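PDB 5DEC: GTP pyrophosphokinase YjbM from Bacillus subtilis, which catalyses the ATP-dependent pyrophosphorylation of GTP or GDP to make the alarmones pppGpp and ppGpp, and is allosterically activated by its product. Local coordinates for residues L17-Q22 against G139-L144; E26-L31 against A81-M86; Q111-A116 against R124-V129; I149-M154 against R189-M194. All coordinates share one frame; numbering follows the deposited sequence.

Contact 1. Residues L17-Q22 against G139-L144; sequences LVPYRQ and GEKHVL
Pro19 lays its ring against the aliphatic part of Lys141. Its CB and CG each come within 3.8 Å of Lys141 CD. The lysine starts straight, with CG anti to the backbone N (chi1 -179°). It then bends at chi3 and chi4, bringing the amine near enough to Tyr20 OH for one water to span the two. That water accepts from Lys141 NZ at 2.7 Å and donates to Tyr20 OH at 2.9 Å. These residues join helix 11-38 to the start of strand 139-151, in the mixed sheet of the RelA/SpoT synthetase fold. The helix crosses the strand steeply, at -73°, with the short axes 9.1 Å apart. Tyr20 has CG anti to its carbonyl carbon (chi1 -70°), and its CE1 corner is the part that reaches the strand. There Leu144 O lies at the ring edge, near the plane, 4.1 Å from CE1. Val143 CB approaches the same CE1 obliquely at 4.4 Å. Val143 also packs on the proline, with its CG1 4.3 Å from Pro19 CB. No direct hydrogen bond joins the segments. Beyond them, the Tyr20 side chain also touches Val54 and Ile80, and Gln22 NE2 bonds Val29 O of the second subunit.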
# COMPACT_ATOMS: atom_id res chain seq x y z
N LEU B 17 18.63 -11.28 -3.31
CA LEU B 17 17.47 -11.20 -2.44
C LEU B 17 16.18 -10.84 -3.17
O LEU B 17 15.09 -10.98 -2.61
CB LEU B 17 17.74 -10.19 -1.33
CG LEU B 17 18.86 -10.56 -0.36
CD1 LEU B 17 19.03 -9.46 0.66
CD2 LEU B 17 18.55 -11.88 0.36
N VAL B 18 16.31 -10.37 -4.41
CA VAL B 18 15.15 -9.95 -5.19
C VAL B 18 14.05 -11.02 -5.25
O VAL B 18 12.89 -10.72 -4.96
CB VAL B 18 15.55 -9.55 -6.64
CG1 VAL B 18 14.34 -9.53 -7.52
CG2 VAL B 18 16.25 -8.19 -6.65
N PRO B 19 14.40 -12.28 -5.58
CA PRO B 19 13.32 -13.28 -5.60
C PRO B 19 12.68 -13.51 -4.23
O PRO B 19 11.49 -13.80 -4.16
CB PRO B 19 14.02 -14.57 -6.05
CG PRO B 19 15.32 -14.13 -6.63
CD PRO B 19 15.70 -12.88 -5.94
N TYR B 20 13.48 -13.42 -3.17
CA TYR B 20 12.95 -13.62 -1.82
C TYR B 20 11.95 -12.53 -1.48
O TYR B 20 10.89 -12.81 -0.91
CB TYR B 20 14.08 -13.63 -0.79
CG TYR B 20 14.93 -14.87 -0.90
CD1 TYR B 20 14.57 -16.04 -0.24
CD2 TYR B 20 16.07 -14.88 -1.70
CE1 TYR B 20 15.35 -17.18 -0.35
CE2 TYR B 20 16.85 -16.01 -1.81
CZ TYR B 20 16.48 -17.16 -1.14
OH TYR B 20 17.25 -18.29 -1.25
N ARG B 21 12.29 -11.29 -1.82
CA ARG B 21 11.36 -10.18 -1.59
C ARG B 21 10.06 -10.32 -2.36
O ARG B 21 8.98 -10.00 -1.85
CB ARG B 21 12.02 -8.84 -1.94
CG ARG B 21 13.10 -8.45 -0.98
CD ARG B 21 13.59 -7.03 -1.21
NE ARG B 21 14.76 -6.80 -0.38
CZ ARG B 21 16.00 -6.74 -0.84
NH1 ARG B 21 16.25 -6.87 -2.13
NH2 ARG B 21 17.00 -6.53 0.01
N GLN B 22 10.16 -10.76 -3.61
CA GLN B 22 8.98 -10.91 -4.44
C GLN B 22 8.11 -12.08 -3.91
O GLN B 22 6.89 -11.99 -3.86
CB GLN B 22 9.37 -11.13 -5.91
CG GLN B 22 8.19 -11.29 -6.89
CD GLN B 22 7.29 -10.06 -6.99
OE1 GLN B 22 7.72 -8.94 -6.71
NE2 GLN B 22 6.04 -10.27 -7.39
N GLY B 139 12.15 -17.82 -16.08
CA GLY B 139 11.49 -19.08 -15.81
C GLY B 139 11.08 -19.20 -14.35
O GLY B 139 10.74 -18.20 -13.72
N GLU B 140 11.11 -20.42 -13.82
CA GLU B 140 10.73 -20.64 -12.43
C GLU B 140 11.92 -20.71 -11.48
O GLU B 140 12.97 -21.25 -11.81
CB GLU B 140 9.94 -21.94 -12.29
CG GLU B 140 8.48 -21.82 -12.63
CD GLU B 140 7.68 -23.00 -12.16
OE1 GLU B 140 8.21 -24.13 -12.20
OE2 GLU B 140 6.53 -22.81 -11.73
N LYS B 141 11.72 -20.19 -10.27
CA LYS B 141 12.67 -20.35 -9.19
C LYS B 141 11.92 -20.76 -7.93
O LYS B 141 11.01 -20.06 -7.49
CB LYS B 141 13.46 -19.06 -8.95
CG LYS B 141 14.50 -19.16 -7.84
CD LYS B 141 15.19 -17.82 -7.62
CE LYS B 141 16.69 -17.98 -7.37
NZ LYS B 141 17.00 -19.08 -6.42
N HIS B 142 12.28 -21.90 -7.36
CA HIS B 142 11.65 -22.33 -6.12
C HIS B 142 12.38 -21.71 -4.93
O HIS B 142 13.58 -21.89 -4.77
CB HIS B 142 11.62 -23.85 -6.03
CG HIS B 142 10.74 -24.49 -7.06
ND1 HIS B 142 11.10 -24.61 -8.38
CD2 HIS B 142 9.49 -25.00 -6.97
CE1 HIS B 142 10.12 -25.18 -9.06
NE2 HIS B 142 9.13 -25.43 -8.22
N VAL B 143 11.66 -20.94 -4.12
CA VAL B 143 12.29 -20.33 -2.95
C VAL B 143 11.65 -20.79 -1.65
O VAL B 143 10.43 -21.01 -1.57
CB VAL B 143 12.27 -18.78 -3.01
CG1 VAL B 143 12.77 -18.29 -4.36
CG2 VAL B 143 10.91 -18.25 -2.74
N LEU B 144 12.50 -20.97 -0.64
CA LEU B 144 12.07 -21.37 0.69
C LEU B 144 11.55 -20.15 1.41
O LEU B 144 12.16 -19.08 1.35
CB LEU B 144 13.21 -22.00 1.47
CG LEU B 144 13.67 -23.34 0.93
CD1 LEU B 144 14.99 -23.74 1.57
CD2 LEU B 144 12.57 -24.36 1.21
O HOH W 1 18.06 -18.70 -4.02

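Contact 2. Residues E26-L31 against A81-M86; sequences ELKVKL and AGLRIM
Leu83 packs its methyls against Leu27, Lys28 and Leu31, touching side-chain carbons and the helix backbone; no flat group lies between helix and strand. The Glu26 carboxylate bonds Tyr132 OH through OE1 and Gln22 NE2 through OE2. Arg84 leaves the strand on the side away from the helix, so its guanidinium has neither a face nor an edge on residues 26-31. Leu83 is the centre of the packing. Its CD2 lies 3.6 Å from Lys28 CG, and the two chains pass at a slant. The same CD2 is 3.8 Å from Leu31 CD1. Leu83 chi2 of 90° turns the isopropyl group so that CD1 and CD2 both lie 4.1 Å from Leu27 CB. Leu31 CD1 also reaches Ile85 CD1, at 3.9 Å, with the side chains crossing at about a right angle. Lys28 offers CG from its side chain, along with its backbone N; a bend at chi3 (62°) helps to lead the amine away from the strand. Leu27 and Leu83 both touch Val145 of the adjoining strand. The helix runs nearly along the strand, 17° from parallel, at 9.7 Å between the short axes. Lys28 to Leu31 belong to the allosteric pppGpp site, and Arg84 binds ATP. The arrangement is a helix packed on one face of the RelA/SpoT synthetase sheet, with a nucleotide-binding arginine pointing off the other.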
# COMPACT_ATOMS: atom_id res chain seq x y z
N GLU B 26 4.17 -11.60 -2.74
CA GLU B 26 3.09 -12.40 -3.33
C GLU B 26 2.33 -13.15 -2.25
O GLU B 26 1.11 -13.15 -2.23
CB GLU B 26 3.64 -13.36 -4.38
CG GLU B 26 4.16 -12.62 -5.64
CD GLU B 26 4.59 -13.52 -6.77
OE1 GLU B 26 4.25 -14.73 -6.76
OE2 GLU B 26 5.29 -13.01 -7.69
N LEU B 27 3.06 -13.76 -1.33
CA LEU B 27 2.44 -14.50 -0.24
C LEU B 27 1.70 -13.59 0.73
O LEU B 27 0.69 -13.99 1.30
CB LEU B 27 3.49 -15.32 0.50
CG LEU B 27 3.88 -16.61 -0.24
CD1 LEU B 27 5.14 -17.20 0.39
CD2 LEU B 27 2.73 -17.62 -0.19
N LYS B 28 2.19 -12.36 0.94
CA LYS B 28 1.44 -11.43 1.79
C LYS B 28 0.05 -11.15 1.25
O LYS B 28 -0.93 -11.20 1.99
CB LYS B 28 2.19 -10.10 1.95
CG LYS B 28 3.24 -10.17 3.06
CD LYS B 28 4.25 -9.03 2.99
CE LYS B 28 3.61 -7.67 3.16
NZ LYS B 28 4.70 -6.65 3.19
N VAL B 29 -0.05 -10.85 -0.04
CA VAL B 29 -1.35 -10.53 -0.60
C VAL B 29 -2.27 -11.76 -0.58
O VAL B 29 -3.49 -11.65 -0.33
CB VAL B 29 -1.23 -9.98 -2.04
CG1 VAL B 29 -2.61 -9.82 -2.69
CG2 VAL B 29 -0.51 -8.69 -2.01
N LYS B 30 -1.68 -12.92 -0.86
CA LYS B 30 -2.44 -14.17 -0.82
C LYS B 30 -3.01 -14.41 0.58
O LYS B 30 -4.19 -14.61 0.75
CB LYS B 30 -1.55 -15.34 -1.24
CG LYS B 30 -1.36 -15.43 -2.79
CD LYS B 30 -0.22 -16.38 -3.14
CE LYS B 30 -0.05 -16.55 -4.67
NZ LYS B 30 -1.17 -17.33 -5.23
N LEU B 31 -2.15 -14.39 1.58
CA LEU B 31 -2.59 -14.73 2.94
C LEU B 31 -3.55 -13.69 3.54
O LEU B 31 -4.47 -14.03 4.31
CB LEU B 31 -1.37 -14.92 3.83
CG LEU B 31 -0.45 -16.07 3.40
CD1 LEU B 31 0.77 -16.12 4.30
CD2 LEU B 31 -1.19 -17.39 3.43
N ALA B 81 13.48 -15.59 3.70
CA ALA B 81 12.15 -15.01 3.54
C ALA B 81 11.25 -15.52 4.67
O ALA B 81 11.24 -16.72 4.97
CB ALA B 81 11.57 -15.37 2.20
N GLY B 82 10.50 -14.62 5.29
CA GLY B 82 9.63 -15.04 6.39
C GLY B 82 8.31 -14.31 6.43
O GLY B 82 8.24 -13.11 6.14
N LEU B 83 7.25 -15.02 6.80
CA LEU B 83 5.98 -14.36 7.07
C LEU B 83 5.52 -14.70 8.47
O LEU B 83 5.93 -15.72 9.04
CB LEU B 83 4.89 -14.74 6.07
CG LEU B 83 5.00 -13.92 4.78
CD1 LEU B 83 5.90 -14.64 3.79
CD2 LEU B 83 3.65 -13.61 4.19
N ARG B 84 4.69 -13.84 9.03
CA ARG B 84 4.10 -14.16 10.32
C ARG B 84 2.62 -13.95 10.23
O ARG B 84 2.16 -12.90 9.75
CB ARG B 84 4.70 -13.32 11.44
CG ARG B 84 6.19 -13.57 11.53
CD ARG B 84 6.82 -13.17 12.83
NE ARG B 84 8.22 -13.61 12.82
CZ ARG B 84 9.20 -13.01 13.48
NH1 ARG B 84 8.95 -11.95 14.24
NH2 ARG B 84 10.44 -13.49 13.39
N ILE B 85 1.88 -14.96 10.68
CA ILE B 85 0.44 -14.90 10.66
C ILE B 85 -0.00 -14.82 12.12
O ILE B 85 0.32 -15.71 12.91
CB ILE B 85 -0.18 -16.14 9.98
CG1 ILE B 85 0.31 -16.26 8.52
CG2 ILE B 85 -1.69 -16.05 10.02
CD1 ILE B 85 -0.18 -17.57 7.81
N MET B 86 -0.73 -13.76 12.49
CA MET B 86 -1.18 -13.56 13.87
C MET B 86 -2.66 -13.90 13.98
O MET B 86 -3.46 -13.43 13.17
CB MET B 86 -0.95 -12.12 14.32
CG MET B 86 0.32 -11.95 15.15
SD MET B 86 1.81 -12.45 14.27
CE MET B 86 1.93 -11.19 13.02

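Contact 3. Residues Q111-A116 against R124-V129; sequences QRDYIA and RSYHLV
Tyr114 and His127 both set CG beside the backbone N (chi1 -59° and -61°), which brings their rings together. The edge of Tyr114 meets the face of His127, with CE1 over the ring centre. The centroids are 5.0 Å apart, the planes at 54°. With an alanine here instead of His127, the Tyr114 edge would probably lose its supporting face, and Tyr123 OH its partner at NE2. Arg112 and His127 are an antiparallel pair, joined by hydrogen bonds from Arg112 N to His127 O and from His127 N to Arg112 O, each 2.8 Å. Tyr114 N adds a more bent bond to Ser125 O at 3.0 Å. On the other face, Gln111 OE1 approaches Tyr126 OH at a doubtfully short modelled distance. Asp113 OD1 lies at the same ring's edge, 3.7 Å from Tyr126 CD1. It also accepts from Ile115 N at 2.9 Å, which forms an Asx turn as the strand ends. Arg112 and His127 bind the pppGpp product. Strand 107-113 is a sheet edge within this chain; strand 126-136 is flanked beyond by 139-151, where His127 touches Glu146. Gln111 and Tyr126 pack on Phe101 of helix 90-102, and Ile115 on Met154 of helix 152-167.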
# COMPACT_ATOMS: atom_id res chain seq x y z
N GLN B 111 7.96 -28.47 9.08
CA GLN B 111 7.16 -27.85 10.13
C GLN B 111 7.73 -28.16 11.51
O GLN B 111 8.42 -29.15 11.69
CB GLN B 111 5.71 -28.32 10.03
CG GLN B 111 5.48 -29.79 10.37
CD GLN B 111 4.00 -30.15 10.39
OE1 GLN B 111 3.20 -29.49 11.06
NE2 GLN B 111 3.63 -31.19 9.65
N ARG B 112 7.44 -27.30 12.48
CA ARG B 112 7.80 -27.60 13.86
C ARG B 112 6.93 -26.79 14.81
O ARG B 112 6.67 -25.60 14.58
CB ARG B 112 9.29 -27.35 14.12
CG ARG B 112 9.71 -27.62 15.57
CD ARG B 112 11.21 -27.46 15.78
NE ARG B 112 11.59 -27.72 17.16
CZ ARG B 112 12.85 -27.77 17.59
NH1 ARG B 112 13.85 -27.59 16.73
NH2 ARG B 112 13.11 -28.01 18.87
N ASP B 113 6.49 -27.43 15.88
CA ASP B 113 5.45 -26.89 16.75
C ASP B 113 5.99 -26.55 18.14
O ASP B 113 6.12 -27.43 18.99
CB ASP B 113 4.29 -27.90 16.85
CG ASP B 113 3.06 -27.32 17.53
OD1 ASP B 113 3.04 -26.11 17.82
OD2 ASP B 113 2.09 -28.08 17.75
N TYR B 114 6.30 -25.28 18.37
CA TYR B 114 6.72 -24.84 19.70
C TYR B 114 5.52 -24.42 20.55
O TYR B 114 5.69 -23.85 21.63
CB TYR B 114 7.69 -23.65 19.61
CG TYR B 114 8.97 -23.88 18.84
CD1 TYR B 114 9.01 -23.73 17.46
CD2 TYR B 114 10.14 -24.23 19.49
CE1 TYR B 114 10.18 -23.92 16.75
CE2 TYR B 114 11.32 -24.43 18.79
CZ TYR B 114 11.34 -24.27 17.42
OH TYR B 114 12.51 -24.47 16.73
N ILE B 115 4.32 -24.70 20.07
CA ILE B 115 3.11 -24.49 20.85
C ILE B 115 2.79 -25.75 21.64
O ILE B 115 2.37 -25.69 22.79
CB ILE B 115 1.91 -24.09 19.96
CG1 ILE B 115 2.25 -22.82 19.18
CG2 ILE B 115 0.66 -23.86 20.80
CD1 ILE B 115 1.11 -22.30 18.39
N ALA B 116 3.01 -26.90 20.99
CA ALA B 116 2.77 -28.21 21.59
C ALA B 116 3.56 -28.40 22.87
O ALA B 116 2.99 -28.44 23.96
CB ALA B 116 3.11 -29.31 20.60
N ARG B 124 6.63 -19.32 22.31
CA ARG B 124 5.48 -20.03 21.76
C ARG B 124 5.25 -19.59 20.30
O ARG B 124 5.08 -18.39 20.05
CB ARG B 124 4.28 -19.73 22.64
CG ARG B 124 4.46 -20.24 24.07
CD ARG B 124 3.54 -19.50 25.04
NE ARG B 124 2.13 -19.61 24.72
CZ ARG B 124 1.31 -18.56 24.63
NH1 ARG B 124 1.78 -17.33 24.81
NH2 ARG B 124 0.03 -18.75 24.33
N SER B 125 5.21 -20.55 19.37
CA SER B 125 5.01 -20.27 17.94
C SER B 125 4.91 -21.57 17.13
O SER B 125 5.56 -22.56 17.46
CB SER B 125 6.13 -19.39 17.37
OG SER B 125 5.88 -18.98 16.03
N TYR B 126 4.09 -21.58 16.09
CA TYR B 126 4.11 -22.70 15.16
C TYR B 126 4.87 -22.31 13.89
O TYR B 126 4.59 -21.27 13.31
CB TYR B 126 2.71 -23.14 14.81
CG TYR B 126 2.67 -24.24 13.78
CD1 TYR B 126 2.78 -25.57 14.15
CD2 TYR B 126 2.52 -23.95 12.42
CE1 TYR B 126 2.74 -26.58 13.21
CE2 TYR B 126 2.48 -24.95 11.48
CZ TYR B 126 2.60 -26.26 11.88
OH TYR B 126 2.55 -27.27 10.94
N HIS B 127 5.80 -23.16 13.45
CA HIS B 127 6.55 -22.86 12.24
C HIS B 127 6.26 -23.86 11.13
O HIS B 127 6.13 -25.06 11.37
CB HIS B 127 8.07 -22.89 12.50
CG HIS B 127 8.54 -21.89 13.50
ND1 HIS B 127 9.86 -21.50 13.59
CD2 HIS B 127 7.89 -21.16 14.44
CE1 HIS B 127 10.00 -20.61 14.55
NE2 HIS B 127 8.81 -20.39 15.08
N LEU B 128 6.15 -23.35 9.91
CA LEU B 128 6.28 -24.24 8.77
C LEU B 128 7.12 -23.57 7.68
O LEU B 128 7.30 -22.36 7.67
CB LEU B 128 4.92 -24.68 8.24
CG LEU B 128 3.88 -23.68 7.78
CD1 LEU B 128 4.04 -23.39 6.31
CD2 LEU B 128 2.53 -24.31 8.02
N VAL B 129 7.63 -24.38 6.77
CA VAL B 129 8.45 -23.87 5.69
C VAL B 129 7.82 -24.32 4.38
O VAL B 129 7.53 -25.50 4.24
CB VAL B 129 9.89 -24.42 5.77
CG1 VAL B 129 10.70 -23.89 4.61
CG2 VAL B 129 10.54 -24.05 7.12

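Contact 4. Residues I149-M154 against R189-M194; sequences IRTLAM and RLDEEM
A capping box of Thr151 and Met154 starts helix 152-167, and Asp191 of helix 174-202 docks onto it. Thr151 OG1 works in two directions. It accepts from Met154 N at 3.2 Å and donates to Asp191 OD2 at 2.6 Å. The chi1 of 60° places OG1 between the backbone N and the carbonyl carbon, within reach of both partners. The hydroxyl meets OD2 on the syn side, 24° out of the carboxylate plane. The box is completed by a weak bond from Thr151 N to Met154 SD, 3.3 Å long. Ala153 CB packs 3.8 Å from Asp191 OD1 and 4.4 Å from Leu190 CD2. Met154 CG sits 3.8 Å from Asp191 OD2, its side chain crossing the aspartate at about a right angle. A valine in place of Thr151 is likely to leave Met154 N without its cap and Asp191 OD2 without its hydroxyl donor. OD2 also forms a salt bridge with Arg124 NH2. The positive charge and the nearby helix start probably both stabilise the buried carboxylate. On helix 174-202, Leu190 packs on Ala186 of the third subunit. This is a capping box where strand 139-151 leaves the RelA/SpoT synthetase sheet, fastened to helix 174-202.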
# COMPACT_ATOMS: atom_id res chain seq x y z
N ILE B 149 3.02 -19.10 12.67
CA ILE B 149 1.66 -18.80 13.07
C ILE B 149 1.65 -18.60 14.60
O ILE B 149 2.14 -19.45 15.32
CB ILE B 149 0.70 -19.91 12.65
CG1 ILE B 149 1.03 -20.39 11.22
CG2 ILE B 149 -0.78 -19.45 12.78
CD1 ILE B 149 0.20 -21.59 10.80
N ARG B 150 1.11 -17.48 15.07
CA ARG B 150 1.18 -17.10 16.48
C ARG B 150 -0.10 -16.46 16.93
O ARG B 150 -0.74 -15.79 16.14
CB ARG B 150 2.31 -16.08 16.72
CG ARG B 150 3.70 -16.50 16.30
CD ARG B 150 4.63 -15.30 16.40
NE ARG B 150 6.03 -15.66 16.33
CZ ARG B 150 7.02 -14.79 16.43
NH1 ARG B 150 6.76 -13.51 16.62
NH2 ARG B 150 8.28 -15.21 16.38
N THR B 151 -0.46 -16.60 18.20
CA THR B 151 -1.50 -15.72 18.72
C THR B 151 -0.91 -14.34 18.89
O THR B 151 0.31 -14.17 18.88
CB THR B 151 -2.11 -16.19 20.07
OG1 THR B 151 -1.07 -16.25 21.05
CG2 THR B 151 -2.75 -17.58 19.94
N LEU B 152 -1.79 -13.35 19.06
CA LEU B 152 -1.38 -11.98 19.33
C LEU B 152 -0.47 -11.90 20.57
O LEU B 152 0.54 -11.19 20.56
CB LEU B 152 -2.62 -11.10 19.53
CG LEU B 152 -3.55 -10.93 18.31
CD1 LEU B 152 -4.89 -10.26 18.67
CD2 LEU B 152 -2.84 -10.15 17.22
N ALA B 153 -0.84 -12.62 21.62
CA ALA B 153 -0.10 -12.60 22.88
C ALA B 153 1.28 -13.25 22.75
O ALA B 153 2.27 -12.75 23.28
CB ALA B 153 -0.92 -13.27 23.97
N MET B 154 1.33 -14.39 22.05
CA MET B 154 2.60 -15.04 21.68
C MET B 154 3.50 -14.09 20.89
O MET B 154 4.71 -14.03 21.09
CB MET B 154 2.34 -16.28 20.82
CG MET B 154 1.66 -17.42 21.54
SD MET B 154 0.92 -18.61 20.39
CE MET B 154 2.21 -19.05 19.32
N ARG B 189 -1.40 -17.67 30.00
CA ARG B 189 -2.67 -17.69 30.73
C ARG B 189 -3.73 -16.83 30.06
O ARG B 189 -4.90 -17.19 30.07
CB ARG B 189 -2.51 -17.21 32.17
CG ARG B 189 -1.90 -18.27 33.09
CD ARG B 189 -1.95 -17.80 34.53
NE ARG B 189 -0.98 -16.75 34.78
CZ ARG B 189 0.26 -16.94 35.23
NH1 ARG B 189 0.69 -18.16 35.50
NH2 ARG B 189 1.04 -15.89 35.41
N LEU B 190 -3.33 -15.71 29.48
CA LEU B 190 -4.28 -14.89 28.75
C LEU B 190 -4.87 -15.69 27.59
O LEU B 190 -6.08 -15.65 27.38
CB LEU B 190 -3.61 -13.60 28.25
CG LEU B 190 -4.42 -12.71 27.30
CD1 LEU B 190 -5.74 -12.33 27.94
CD2 LEU B 190 -3.62 -11.48 26.92
N ASP B 191 -4.02 -16.40 26.85
CA ASP B 191 -4.51 -17.20 25.73
C ASP B 191 -5.48 -18.28 26.21
O ASP B 191 -6.48 -18.55 25.56
CB ASP B 191 -3.35 -17.82 24.94
CG ASP B 191 -2.80 -16.88 23.87
OD1 ASP B 191 -3.53 -15.94 23.45
OD2 ASP B 191 -1.63 -17.06 23.46
N GLU B 192 -5.20 -18.88 27.37
CA GLU B 192 -6.09 -19.90 27.93
C GLU B 192 -7.47 -19.33 28.25
O GLU B 192 -8.48 -19.94 27.92
CB GLU B 192 -5.49 -20.51 29.21
CG GLU B 192 -4.24 -21.35 29.00
CD GLU B 192 -3.55 -21.74 30.32
OE1 GLU B 192 -4.16 -21.57 31.40
OE2 GLU B 192 -2.39 -22.20 30.27
N GLU B 193 -7.51 -18.16 28.88
CA GLU B 193 -8.77 -17.51 29.21
C GLU B 193 -9.53 -17.14 27.94
O GLU B 193 -10.75 -17.25 27.89
CB GLU B 193 -8.54 -16.24 30.05
CG GLU B 193 -7.91 -16.46 31.41
CD GLU B 193 -8.66 -17.50 32.26
OE1 GLU B 193 -9.91 -17.56 32.20
OE2 GLU B 193 -7.98 -18.24 32.99
N MET B 194 -8.80 -16.71 26.93
CA MET B 194 -9.41 -16.40 25.64
C MET B 194 -10.00 -17.66 25.02
O MET B 194 -11.12 -17.64 24.49
CB MET B 194 -8.37 -15.78 24.68
CG MET B 194 -8.01 -14.33 25.01
SD MET B 194 -9.43 -13.22 25.06
CE MET B 194 -8.67 -11.63 25.34

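All four contacts bear on one mixed sheet. Contacts 1 and 2 share helix 11-38, have centres 14 Å apart, and meet where Tyr20 CD1 lies 3.9 Å from Ala81 CB. Both touch the second subunit. Contacts 3 and 4 likewise have centres 14 Å apart and are joined by the Arg124-Asp191 salt bridge. Contact 4 meets contact 2, with Ile85 O 2.9 Å from Arg150 N, a probable hydrogen bond. Contacts 1 and 4 have centres 33 Å apart, on opposite sides of the chain's centre. Glu146, the probable proton acceptor, has its side chain about 4 Å from that of His127 in contact 3. It is about 7 Å from those of Leu83 in contact 2 and Leu144 in contact 1.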